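Local atomic coordinates of glucose dehydrogenase (Haloferax mediterranei, PDB entry 2B5W), a protein that oxidises D-glucose and several other aldose sugars to the corresponding aldonates, using zinc and NADP(+), which it prefers to NAD(+). Residues E64-V69 and I82-V87. The protein carries 1 engineered substitution. Sequence-based numbering, arbitrary orientation.
Sequences EAVGVV and IVVPTV. With ZN (zinc ion), chain B.
G67 and V83 face each other as an antiparallel hydrogen-bonded pair: G67 N donates to V83 O over 2.9 Å, and V83 N returns a bond of similar length to G67 O. Both bonds are close to straight. At the next pair, V68 and I82 meet without hydrogen bonds between them, as a non-hydrogen-bonded pair. I82 can be followed outward: CB lies near G67 O, the CG2 branch meets V66 CG2 at 3.6 Å, and the other branch, CG1, turned beside the backbone N (chi1 -54°), carries CD1 to V68 CB at 4.0 Å. A single side chain thus spans V66 and V68 across the glycine. Cutting this side chain back to an alanine is likely to open a gap beside both valines and take from V68 CB its contact with CD1. The two strands make a beta hairpin in the GroES-like catalytic domain of the zinc-containing alcohol dehydrogenases, with strand 27-37 flanking 64-71 and strand 135-137 flanking 82-85. The side chains of V69 and V83 cross at about a right angle, CG2 to CG1. Farther along, past the paired backbones, A65 CB rests against CG and CD of the P85 ring. The buried A65 O has no polar partner; V84 CG1 approaches it to 3.3 Å and P85 CD to 3.4 Å. E64 OE2 binds the catalytic zinc at 1.9 Å, together with H63 and the engineered C38, while OE1 forms a salt bridge with K349.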
loop_
_atom_site.group_PDB
_atom_site.type_symbol
_atom_site.label_atom_id
_atom_site.label_comp_id
_atom_site.label_asym_id
_atom_site.label_seq_id
_atom_site.Cartn_x
_atom_site.Cartn_y
_atom_site.Cartn_z
ATOM N N GLU A 64 -12.284 -24.384 -5.674
ATOM C CA GLU A 64 -11.299 -24.936 -4.719
ATOM C C GLU A 64 -11.235 -26.472 -4.832
ATOM O O GLU A 64 -11.890 -27.197 -4.055
ATOM C CB GLU A 64 -11.731 -24.592 -3.308
ATOM C CG GLU A 64 -12.054 -23.155 -3.026
ATOM C CD GLU A 64 -12.553 -22.940 -1.625
ATOM O OE1 GLU A 64 -12.706 -23.929 -0.874
ATOM O OE2 GLU A 64 -12.721 -21.788 -1.262
ATOM N N ALA A 65 -10.401 -26.997 -5.710
ATOM C CA ALA A 65 -10.476 -28.376 -6.077
ATOM C C ALA A 65 -9.206 -29.118 -5.826
ATOM O O ALA A 65 -8.135 -28.512 -5.839
ATOM C CB ALA A 65 -10.821 -28.530 -7.543
ATOM N N VAL A 66 -9.344 -30.421 -5.601
ATOM C CA VAL A 66 -8.227 -31.354 -5.633
ATOM C C VAL A 66 -8.681 -32.590 -6.386
ATOM O O VAL A 66 -9.815 -33.037 -6.234
ATOM C CB VAL A 66 -7.681 -31.684 -4.196
ATOM C CG1 VAL A 66 -8.748 -32.246 -3.265
ATOM C CG2 VAL A 66 -6.506 -32.605 -4.270
ATOM N N GLY A 67 -7.815 -33.120 -7.239
ATOM C CA GLY A 67 -8.142 -34.274 -8.023
ATOM C C GLY A 67 -6.933 -35.129 -8.301
ATOM O O GLY A 67 -5.835 -34.795 -7.837
ATOM N N VAL A 68 -7.172 -36.222 -9.020
ATOM C CA VAL A 68 -6.121 -37.161 -9.398
ATOM C C VAL A 68 -6.063 -37.167 -10.947
ATOM O O VAL A 68 -7.077 -37.265 -11.626
ATOM C CB VAL A 68 -6.344 -38.547 -8.756
ATOM C CG1 VAL A 68 -7.693 -39.092 -9.030
ATOM C CG2 VAL A 68 -5.292 -39.544 -9.224
ATOM N N VAL A 69 -4.852 -37.074 -11.500
ATOM C CA VAL A 69 -4.665 -37.094 -12.942
ATOM C C VAL A 69 -4.966 -38.510 -13.398
ATOM O O VAL A 69 -4.409 -39.482 -12.864
ATOM C CB VAL A 69 -3.217 -36.716 -13.348
ATOM C CG1 VAL A 69 -3.001 -36.963 -14.876
ATOM C CG2 VAL A 69 -2.921 -35.279 -12.994
ATOM N N ILE A 82 -1.580 -36.185 -7.670
ATOM C CA ILE A 82 -2.601 -35.378 -6.981
ATOM C C ILE A 82 -2.328 -33.931 -7.332
ATOM O O ILE A 82 -1.215 -33.394 -7.109
ATOM C CB ILE A 82 -2.562 -35.581 -5.433
ATOM C CG1 ILE A 82 -2.668 -37.049 -5.038
ATOM C CG2 ILE A 82 -3.680 -34.810 -4.764
ATOM C CD1 ILE A 82 -3.801 -37.781 -5.703
ATOM N N VAL A 83 -3.349 -33.265 -7.876
ATOM C CA VAL A 83 -3.227 -31.907 -8.353
ATOM C C VAL A 83 -4.343 -30.981 -7.880
ATOM O O VAL A 83 -5.471 -31.428 -7.649
ATOM C CB VAL A 83 -3.186 -31.879 -9.910
ATOM C CG1 VAL A 83 -1.916 -32.544 -10.435
ATOM C CG2 VAL A 83 -4.408 -32.564 -10.524
ATOM N N VAL A 84 -3.997 -29.711 -7.728
ATOM C CA VAL A 84 -4.920 -28.631 -7.480
ATOM C C VAL A 84 -4.828 -27.659 -8.651
ATOM O O VAL A 84 -3.745 -27.157 -8.966
ATOM C CB VAL A 84 -4.552 -27.897 -6.157
ATOM C CG1 VAL A 84 -5.368 -26.669 -5.998
ATOM C CG2 VAL A 84 -4.721 -28.843 -4.963
ATOM N N PRO A 85 -5.947 -27.342 -9.285
ATOM C CA PRO A 85 -5.932 -26.359 -10.381
ATOM C C PRO A 85 -5.966 -24.922 -9.880
ATOM O O PRO A 85 -6.675 -24.596 -8.901
ATOM C CB PRO A 85 -7.255 -26.665 -11.133
ATOM C CG PRO A 85 -8.171 -27.138 -10.047
ATOM C CD PRO A 85 -7.298 -27.906 -9.055
ATOM N N THR A 86 -5.294 -24.024 -10.608
ATOM C CA THR A 86 -5.503 -22.603 -10.390
ATOM C C THR A 86 -6.869 -22.244 -10.996
ATOM O O THR A 86 -7.513 -23.064 -11.671
ATOM C CB THR A 86 -4.417 -21.736 -11.022
ATOM O OG1 THR A 86 -4.493 -21.908 -12.449
ATOM C CG2 THR A 86 -3.031 -22.164 -10.590
ATOM N N VAL A 87 -7.294 -21.045 -10.721
ATOM C CA VAL A 87 -8.641 -20.596 -11.037
ATOM C C VAL A 87 -8.754 -19.807 -12.334
ATOM O O VAL A 87 -9.745 -19.940 -13.057
ATOM C CB VAL A 87 -9.175 -19.770 -9.862
ATOM C CG1 VAL A 87 -10.599 -19.313 -10.121
ATOM C CG2 VAL A 87 -9.159 -20.620 -8.568
HETATM ZN ZN ZN B . -13.035 -20.229 -2.240
#